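Local coordinates for ScaE cell-surface anchored scaffoldin protein (Ruminococcus flavefaciens, PDB 2ZF9), which probably tethers cellulosome components to the bacterial cell surface, its type III cohesin module binding dockerin modules of partner proteins, at residues 56-61 and 121-126; 63-68 and 117-122; 157-162 and 169-174. All coordinates share one frame; numbering follows the deposited sequence. Where two conformers were deposited one is given.

In the fold
In this cohesin module, which has a dockerin-binding role, the three contacts lie side by side within a single protein chain and meet through packing of Tyr64, Phe159 and Val57 and through backbone and side-chain hydrogen bonds. Interactions 1 and 2 have centres about 10 Å apart and hold Gly121 and Lys122 in common: the loop that receives Tyr64 in interaction 2 runs on into the strand pairing of interaction 1. Interaction 3 lies about 10 Å from interaction 2 and 14 Å from interaction 1, centre to centre. Phe159 of interaction 3 joins all three, its ring stacking with Tyr64 while its CZ packs against Val57 CG1 at 4.0 Å. Strands 66-73 and 158-160 are neighbours.

Interaction 1: residues 56-61 and 121-126; sequences SVEGAA and GKDGVL
Val57 and Gly124 form an antiparallel hydrogen-bonded pair where strands 50-58 and 124-132 meet, in the jelly-roll beta sandwich of the cohesin module. The principle illustrated is that a strand pairing may be continued past its end by a side chain. Two backbone bonds define the pair: Val57 N to Gly124 O at 2.9 Å and Gly124 N to Val57 O at 2.8 Å. Beside them, Ser56 and Val125 make a non-hydrogen-bonded pair. Gly124 adopts a positive phi, where a side chain would jam against the preceding carbonyl oxygen.

Past Glu58 the chain turns away into a loop, and the carboxylate of Asp123 takes over the polar contact. Its CG stands anti to the carbonyl carbon (chi1 -78°), which carries both oxygens across to the backbone of residues 59-60. Asp123 OD1 accepts Ala60 N at 3.0 Å through its syn lone pair, whereas OD2 is met by Gly59 N from above the carboxylate plane, 40° out of it. A water molecule also donates to Asp123 OD2, at 2.6 Å. With amides on both oxygens, the carboxylate is fixed in its rotation and probably stabilised as an anion. With an alanine here, the amides of Gly59 and Ala60 would probably lose their acceptor and the turn after strand 50-58 its hold.

The apolar contacts lie at the branches of Val57. Val57 CG1, beside the carbonyl carbon of its own residue and anti to the backbone N (chi1 176°), lies 3.7 Å from Asp123 OD1, the two side chains crossing at about a right angle. The other branch faces Leu126, with Val57 CG2 4.1 Å from Leu126 CB.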
loop_
_atom_site.group_PDB
_atom_site.type_symbol
_atom_site.label_atom_id
_atom_site.label_comp_id
_atom_site.label_asym_id
_atom_site.label_seq_id
_atom_site.Cartn_x
_atom_site.Cartn_y
_atom_site.Cartn_z
ATOM N N SER A 56 4.604 -0.180 -3.529
ATOM C CA SER A 56 5.141 -0.949 -4.668
ATOM C C SER A 56 4.626 -2.379 -4.731
ATOM O O SER A 56 4.209 -2.935 -3.708
ATOM C CB SER A 56 6.687 -0.977 -4.588
ATOM O OG SER A 56 7.184 0.353 -4.753
ATOM N N VAL A 57 4.685 -2.957 -5.937
ATOM C CA VAL A 57 4.277 -4.343 -6.222
ATOM C C VAL A 57 5.483 -5.100 -6.777
ATOM O O VAL A 57 6.220 -4.574 -7.605
ATOM C CB VAL A 57 3.176 -4.396 -7.317
ATOM C CG1 VAL A 57 2.841 -5.846 -7.672
ATOM C CG2 VAL A 57 1.902 -3.679 -6.880
ATOM N N GLU A 58 5.708 -6.312 -6.291
ATOM C CA GLU A 58 6.752 -7.167 -6.826
ATOM C C GLU A 58 6.153 -8.541 -6.960
ATOM O O GLU A 58 5.278 -8.924 -6.165
ATOM C CB GLU A 58 7.932 -7.205 -5.844
ATOM C CG GLU A 58 9.238 -7.617 -6.491
ATOM C CD GLU A 58 10.401 -7.765 -5.479
ATOM O OE1 GLU A 58 10.630 -6.837 -4.646
ATOM O OE2 GLU A 58 11.081 -8.814 -5.549
ATOM N N GLY A 59 6.551 -9.275 -8.000
ATOM C CA GLY A 59 6.186 -10.669 -8.101
ATOM C C GLY A 59 4.828 -10.913 -8.718
ATOM O O GLY A 59 4.350 -12.040 -8.670
ATOM N N ALA A 60 4.209 -9.884 -9.320
ATOM C CA ALA A 60 2.856 -10.049 -9.869
ATOM C C ALA A 60 2.696 -9.559 -11.319
ATOM O O ALA A 60 1.565 -9.454 -11.790
ATOM C CB ALA A 60 1.859 -9.321 -8.975
ATOM N N ALA A 61 3.802 -9.240 -12.010
ATOM C CA ALA A 61 3.706 -8.626 -13.341
ATOM C C ALA A 61 2.921 -9.533 -14.270
ATOM O O ALA A 61 3.132 -10.737 -14.273
ATOM C CB ALA A 61 5.098 -8.345 -13.910
ATOM N N GLY A 121 -1.440 -5.274 -15.122
ATOM C CA GLY A 121 -0.630 -4.705 -14.047
ATOM C C GLY A 121 0.836 -5.152 -14.136
ATOM O O GLY A 121 1.132 -6.250 -14.617
ATOM N N LYS A 122 1.739 -4.307 -13.654
ATOM C CA LYS A 122 3.181 -4.576 -13.655
ATOM C C LYS A 122 3.761 -4.466 -12.239
ATOM O O LYS A 122 3.075 -4.075 -11.295
ATOM C CB LYS A 122 3.889 -3.559 -14.576
ATOM C CG LYS A 122 3.430 -3.581 -16.058
ATOM C CD LYS A 122 3.868 -4.906 -16.730
ATOM C CE LYS A 122 3.764 -4.820 -18.273
ATOM N NZ LYS A 122 4.132 -6.156 -18.868
ATOM N N ASP A 123 5.033 -4.839 -12.097
ATOM C CA ASP A 123 5.748 -4.623 -10.870
ATOM C C ASP A 123 6.256 -3.182 -10.859
ATOM O O ASP A 123 6.267 -2.514 -11.900
ATOM C CB ASP A 123 6.929 -5.584 -10.814
ATOM C CG ASP A 123 6.519 -6.987 -10.436
ATOM O OD1 ASP A 123 5.327 -7.242 -10.101
ATOM O OD2 ASP A 123 7.415 -7.857 -10.477
ATOM N N GLY A 124 6.685 -2.715 -9.694
ATOM C CA GLY A 124 7.190 -1.356 -9.560
ATOM C C GLY A 124 6.276 -0.514 -8.680
ATOM O O GLY A 124 5.451 -1.050 -7.917
ATOM N N VAL A 125 6.393 0.801 -8.788
ATOM C CA VAL A 125 5.586 1.706 -7.944
ATOM C C VAL A 125 4.126 1.775 -8.448
ATOM O O VAL A 125 3.858 2.190 -9.592
ATOM C CB VAL A 125 6.166 3.152 -7.926
ATOM C CG1 VAL A 125 5.236 4.114 -7.158
ATOM C CG2 VAL A 125 7.530 3.169 -7.266
ATOM N N LEU A 126 3.185 1.387 -7.586
ATOM C CA LEU A 126 1.781 1.462 -7.925
ATOM C C LEU A 126 1.226 2.860 -7.613
ATOM O O LEU A 126 0.519 3.479 -8.456
ATOM C CB LEU A 126 1.010 0.347 -7.189
ATOM C CG LEU A 126 -0.396 -0.012 -7.660
ATOM C CD1 LEU A 126 -0.327 -0.734 -8.980
ATOM C CD2 LEU A 126 -1.170 -0.864 -6.590
HETATM O O HOH W 1 6.947 -10.219 -11.495
#

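Interaction 2: residues 63-68 and 117-122; sequences KYAATG and STNNGK
Tyr64 meets the loop 117-122 with both its backbone and its ring, just before a classic beta bulge at Ala65 and Ala66, both of which face Thr160. This entry into strand 66-73 of the cohesin module exemplifies how one aromatic residue can fasten a loop at two levels. In the first shell, Tyr64 OH donates to Lys122 O at 2.7 Å; the hydroxyl lies in the carbonyl plane, on a lone pair, and the acceptor oxygen sits at the ring edge. At the other end of the residue, Gly121 N donates to Tyr64 O at 3.0 Å. Between these two bonds the backbone of Gly121 passes over one face of the ring, a CH-pi contact with CA 3.8 Å from the ring centroid and displaced toward the rim. A side chain on Gly121 would run into the ring, since a CB would come to within 2.3 Å of Tyr64 CZ, a clash, which accounts for glycine at this position.

The ring is brought here by an uncommon torsion: CG sits between the backbone N and the carbonyl carbon (chi1 77°), and although CB leaves the backbone away from the loop, the ring turns back so that Gly121 CA lies over its face and Lys122 O at its edge. Met171 of helix 166-178 also touches the ring.

Next outward, Asn119 forms the centre of an inverse gamma turn, in which Asn120 N bonds weakly to Thr118 O. The turn carries Asn119 CA to 3.4 Å from Tyr64 O, a CA-H...O contact that adds a second approach to that oxygen. The Asn119 amide oxygen accepts Val162 N, tying the turn to the segment after strand 158-160. Beside it, Ala65 CB rests 3.5 Å from Thr118 O.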
loop_
_atom_site.group_PDB
_atom_site.type_symbol
_atom_site.label_atom_id
_atom_site.label_comp_id
_atom_site.label_asym_id
_atom_site.label_seq_id
_atom_site.Cartn_x
_atom_site.Cartn_y
_atom_site.Cartn_z
ATOM N N LYS A 63 -0.042 -10.520 -14.038
ATOM C CA LYS A 63 -0.937 -11.484 -13.355
ATOM C C LYS A 63 -2.126 -10.861 -12.636
ATOM O O LYS A 63 -2.972 -11.580 -12.070
ATOM C CB LYS A 63 -0.145 -12.262 -12.292
ATOM C CG LYS A 63 1.078 -13.015 -12.817
ATOM C CD LYS A 63 0.687 -14.028 -13.866
ATOM C CE LYS A 63 1.925 -14.824 -14.333
ATOM N NZ LYS A 63 1.428 -15.860 -15.305
ATOM N N TYR A 64 -2.179 -9.542 -12.592
ATOM C CA TYR A 64 -3.258 -8.883 -11.868
ATOM C C TYR A 64 -3.802 -7.688 -12.622
ATOM O O TYR A 64 -3.196 -7.222 -13.611
ATOM C CB TYR A 64 -2.772 -8.481 -10.441
ATOM C CG TYR A 64 -1.889 -7.230 -10.460
ATOM C CD1 TYR A 64 -0.523 -7.317 -10.772
ATOM C CD2 TYR A 64 -2.419 -5.973 -10.190
ATOM C CE1 TYR A 64 0.272 -6.164 -10.802
ATOM C CE2 TYR A 64 -1.626 -4.813 -10.233
ATOM C CZ TYR A 64 -0.286 -4.925 -10.554
ATOM O OH TYR A 64 0.508 -3.813 -10.611
ATOM N N ALA A 65 -4.944 -7.188 -12.139
ATOM C CA ALA A 65 -5.545 -5.949 -12.645
ATOM C C ALA A 65 -6.416 -5.246 -11.599
ATOM O O ALA A 65 -6.394 -4.014 -11.529
ATOM C CB ALA A 65 -6.414 -6.227 -13.871
ATOM N N ALA A 66 -7.255 -6.017 -10.897
ATOM C CA ALA A 66 -8.269 -5.447 -9.998
ATOM C C ALA A 66 -7.639 -5.307 -8.609
ATOM O O ALA A 66 -7.269 -6.318 -8.006
ATOM C CB ALA A 66 -9.456 -6.352 -9.917
ATOM N N THR A 67 -7.506 -4.074 -8.111
ATOM C CA THR A 67 -6.953 -3.844 -6.759
ATOM C C THR A 67 -7.850 -2.870 -6.011
ATOM O O THR A 67 -8.562 -2.031 -6.617
ATOM C CB THR A 67 -5.494 -3.277 -6.740
ATOM O OG1 THR A 67 -5.489 -1.913 -7.196
ATOM C CG2 THR A 67 -4.544 -4.120 -7.605
ATOM N N GLY A 68 -7.847 -3.009 -4.699
ATOM C CA GLY A 68 -8.563 -2.070 -3.821
ATOM C C GLY A 68 -7.688 -2.096 -2.585
ATOM O O GLY A 68 -7.556 -3.147 -1.927
ATOM N N SER A 117 -9.131 -4.443 -18.363
ATOM C CA SER A 117 -9.857 -5.477 -19.121
ATOM C C SER A 117 -8.992 -6.715 -19.324
ATOM O O SER A 117 -9.510 -7.760 -19.678
ATOM C CB SER A 117 -10.334 -4.932 -20.480
ATOM O OG SER A 117 -9.230 -4.456 -21.241
ATOM N N THR A 118 -7.687 -6.597 -19.093
ATOM C CA THR A 118 -6.751 -7.740 -19.146
ATOM C C THR A 118 -5.779 -7.608 -17.953
ATOM O O THR A 118 -5.728 -6.565 -17.314
ATOM C CB THR A 118 -5.869 -7.749 -20.432
ATOM O OG1 THR A 118 -5.065 -6.557 -20.451
ATOM C CG2 THR A 118 -6.713 -7.799 -21.713
ATOM N N ASN A 119 -5.004 -8.658 -17.677
ATOM C CA ASN A 119 -4.095 -8.657 -16.546
ATOM C C ASN A 119 -2.796 -7.944 -16.900
ATOM O O ASN A 119 -1.734 -8.564 -17.019
ATOM C CB ASN A 119 -3.834 -10.088 -16.045
ATOM C CG ASN A 119 -5.079 -10.734 -15.506
ATOM O OD1 ASN A 119 -5.837 -10.096 -14.776
ATOM N ND2 ASN A 119 -5.306 -12.016 -15.851
ATOM N N ASN A 120 -2.890 -6.635 -17.086
ATOM C CA ASN A 120 -1.727 -5.872 -17.479
ATOM C C ASN A 120 -1.141 -4.972 -16.385
ATOM O O ASN A 120 -0.366 -4.060 -16.666
ATOM C CB ASN A 120 -1.986 -5.116 -18.817
ATOM C CG ASN A 120 -3.163 -4.181 -18.754
ATOM O OD1 ASN A 120 -3.771 -4.001 -17.694
ATOM N ND2 ASN A 120 -3.501 -3.554 -19.900
ATOM N N GLY A 121 -1.440 -5.274 -15.122
ATOM C CA GLY A 121 -0.630 -4.705 -14.047
ATOM C C GLY A 121 0.836 -5.152 -14.136
ATOM O O GLY A 121 1.132 -6.250 -14.617
ATOM N N LYS A 122 1.739 -4.307 -13.654
ATOM C CA LYS A 122 3.181 -4.576 -13.655
ATOM C C LYS A 122 3.761 -4.466 -12.239
ATOM O O LYS A 122 3.075 -4.075 -11.295
ATOM C CB LYS A 122 3.889 -3.559 -14.576
ATOM C CG LYS A 122 3.430 -3.581 -16.058
ATOM C CD LYS A 122 3.868 -4.906 -16.730
ATOM C CE LYS A 122 3.764 -4.820 -18.273
ATOM N NZ LYS A 122 4.132 -6.156 -18.868
#

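Interaction 3: residues 157-162 and 169-174; sequences DLFTNV and LLMQAW
Gln172 OE1 accepts the backbone N of Phe159 at 2.9 Å, a helix side chain taking up a strand amide. The donor comes from well to one side of the amide group, at a C=O...donor angle of 117° and tilted 33° from the carbonyl plane. Gln172 gets there by lying extended beside the backbone of Phe159, CG anti to its backbone N (chi1 -173°), with CB 3.2 Å from Phe159 O. Leu158 and Thr160 flank the same oxygen: Leu158 CD2 and Thr160 CB each stand 3.5 Å from Gln172 OE1. At the far side of the amide, NE2 is bonded to Tyr18 OH, and this second bond fixes which way round the buried group is turned.

Here a helix packs on a short strand of the cohesin module: the axis of residues 169-174, within helix 166-178, comes within 6.7 Å of that of strand 158-160. One residue earlier in the helix, selenomethionine Met171 bends at chi3 and brings its terminal CE to the edge of the Phe159 ring, near the ring plane, 4.1 Å from CE2. The two side chains cross at about a right angle, while Met171 CG lies 3.7 Å from Phe159 O.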
loop_
_atom_site.group_PDB
_atom_site.type_symbol
_atom_site.label_atom_id
_atom_site.label_comp_id
_atom_site.label_asym_id
_atom_site.label_seq_id
_atom_site.Cartn_x
_atom_site.Cartn_y
_atom_site.Cartn_z
ATOM N N ASP A 157 -11.289 -4.473 -0.235
ATOM C CA ASP A 157 -9.873 -4.717 -0.332
ATOM C C ASP A 157 -9.634 -5.924 -1.238
ATOM O O ASP A 157 -10.149 -7.038 -0.997
ATOM C CB ASP A 157 -9.264 -4.927 1.052
ATOM C CG ASP A 157 -9.369 -3.669 1.945
ATOM O OD1 ASP A 157 -8.935 -2.574 1.514
ATOM O OD2 ASP A 157 -9.880 -3.807 3.082
ATOM N N LEU A 158 -8.881 -5.691 -2.300
ATOM C CA LEU A 158 -8.746 -6.665 -3.375
ATOM C C LEU A 158 -7.340 -6.614 -3.960
ATOM O O LEU A 158 -6.710 -5.559 -4.001
ATOM C CB LEU A 158 -9.710 -6.364 -4.539
ATOM C CG LEU A 158 -11.221 -6.447 -4.335
ATOM C CD1 LEU A 158 -11.888 -6.023 -5.627
ATOM C CD2 LEU A 158 -11.667 -7.867 -3.923
ATOM N N PHE A 159 -6.857 -7.770 -4.408
ATOM C CA PHE A 159 -5.651 -7.786 -5.222
ATOM C C PHE A 159 -5.712 -9.050 -6.058
ATOM O O PHE A 159 -5.361 -10.129 -5.572
ATOM C CB PHE A 159 -4.360 -7.767 -4.397
ATOM C CG PHE A 159 -3.156 -7.474 -5.250
ATOM C CD1 PHE A 159 -2.698 -6.184 -5.380
ATOM C CD2 PHE A 159 -2.534 -8.484 -5.986
ATOM C CE1 PHE A 159 -1.615 -5.873 -6.246
ATOM C CE2 PHE A 159 -1.438 -8.181 -6.824
ATOM C CZ PHE A 159 -1.006 -6.867 -6.959
ATOM N N THR A 160 -6.184 -8.931 -7.293
ATOM C CA THR A 160 -6.671 -10.125 -7.999
ATOM C C THR A 160 -6.662 -9.870 -9.498
ATOM O O THR A 160 -6.203 -8.812 -9.932
ATOM C CB THR A 160 -8.097 -10.583 -7.479
ATOM O OG1 THR A 160 -8.369 -11.922 -7.907
ATOM C CG2 THR A 160 -9.241 -9.614 -7.882
ATOM N N ASN A 161 -7.105 -10.864 -10.276
ATOM C CA ASN A 161 -7.000 -10.802 -11.738
ATOM C C ASN A 161 -8.360 -10.510 -12.381
ATOM O O ASN A 161 -9.365 -10.421 -11.660
ATOM C CB ASN A 161 -6.320 -12.078 -12.297
ATOM C CG ASN A 161 -7.050 -13.366 -11.935
ATOM O OD1 ASN A 161 -8.192 -13.340 -11.475
ATOM N ND2 ASN A 161 -6.387 -14.505 -12.152
ATOM N N VAL A 162 -8.442 -10.354 -13.700
ATOM C CA VAL A 162 -9.735 -9.938 -14.253
ATOM C C VAL A 162 -10.832 -10.997 -14.068
ATOM O O VAL A 162 -11.978 -10.639 -13.812
ATOM C CB VAL A 162 -9.688 -9.400 -15.718
ATOM C CG1 VAL A 162 -8.707 -8.243 -15.843
ATOM C CG2 VAL A 162 -9.353 -10.485 -16.707
ATOM N N LEU A 169 -7.923 -15.770 -6.744
ATOM C CA LEU A 169 -8.270 -15.860 -5.291
ATOM C C LEU A 169 -7.084 -16.199 -4.408
ATOM O O LEU A 169 -6.994 -15.717 -3.264
ATOM C CB LEU A 169 -9.352 -16.881 -5.013
ATOM C CG LEU A 169 -10.730 -16.563 -5.555
ATOM C CD1 LEU A 169 -11.750 -17.420 -4.826
ATOM C CD2 LEU A 169 -11.078 -15.107 -5.398
ATOM N N LEU A 170 -6.227 -17.090 -4.921
ATOM C CA LEU A 170 -5.046 -17.534 -4.196
ATOM C C LEU A 170 -4.039 -16.400 -4.064
ATOM O O LEU A 170 -3.423 -16.244 -3.019
ATOM C CB LEU A 170 -4.355 -18.704 -4.931
ATOM C CG LEU A 170 -4.967 -20.093 -4.693
ATOM C CD1 LEU A 170 -4.380 -21.133 -5.678
ATOM C CD2 LEU A 170 -4.772 -20.576 -3.241
HETATM N N MSE A 171 -3.809 -15.659 -5.158
HETATM C CA MSE A 171 -2.840 -14.569 -5.105
HETATM C C MSE A 171 -3.368 -13.481 -4.153
HETATM O O MSE A 171 -2.588 -12.845 -3.459
HETATM C CB MSE A 171 -2.560 -14.017 -6.518
HETATM C CG MSE A 171 -3.604 -13.085 -7.045
HETATM SE SE MSE A 171 -3.047 -12.171 -8.747
HETATM C CE MSE A 171 -1.411 -11.930 -8.581
ATOM N N GLN A 172 -4.685 -13.257 -4.132
ATOM C CA GLN A 172 -5.242 -12.277 -3.176
ATOM C C GLN A 172 -5.046 -12.739 -1.723
ATOM O O GLN A 172 -4.667 -11.952 -0.858
ATOM C CB GLN A 172 -6.738 -12.083 -3.413
ATOM C CG GLN A 172 -7.358 -10.968 -2.575
ATOM C CD GLN A 172 -8.702 -10.577 -3.141
ATOM O OE1 GLN A 172 -8.778 -9.875 -4.140
ATOM N NE2 GLN A 172 -9.762 -11.075 -2.530
ATOM N N ALA A 173 -5.372 -14.003 -1.449
ATOM C CA ALA A 173 -5.193 -14.555 -0.119
ATOM C C ALA A 173 -3.720 -14.460 0.274
ATOM O O ALA A 173 -3.412 -14.068 1.402
ATOM C CB ALA A 173 -5.679 -16.016 -0.072
ATOM N N TRP A 174 -2.809 -14.802 -0.649
ATOM C CA TRP A 174 -1.384 -14.661 -0.342
ATOM C C TRP A 174 -1.082 -13.200 0.008
ATOM O O TRP A 174 -0.394 -12.919 0.985
ATOM C CB TRP A 174 -0.450 -15.130 -1.502
ATOM C CG TRP A 174 0.983 -14.834 -1.129
ATOM C CD1 TRP A 174 1.672 -13.677 -1.356
ATOM C CD2 TRP A 174 1.846 -15.679 -0.351
ATOM N NE1 TRP A 174 2.939 -13.770 -0.789
ATOM C CE2 TRP A 174 3.060 -14.983 -0.161
ATOM C CE3 TRP A 174 1.702 -16.967 0.197
ATOM C CZ2 TRP A 174 4.132 -15.523 0.567
ATOM C CZ3 TRP A 174 2.777 -17.525 0.921
ATOM C CH2 TRP A 174 3.982 -16.812 1.075
#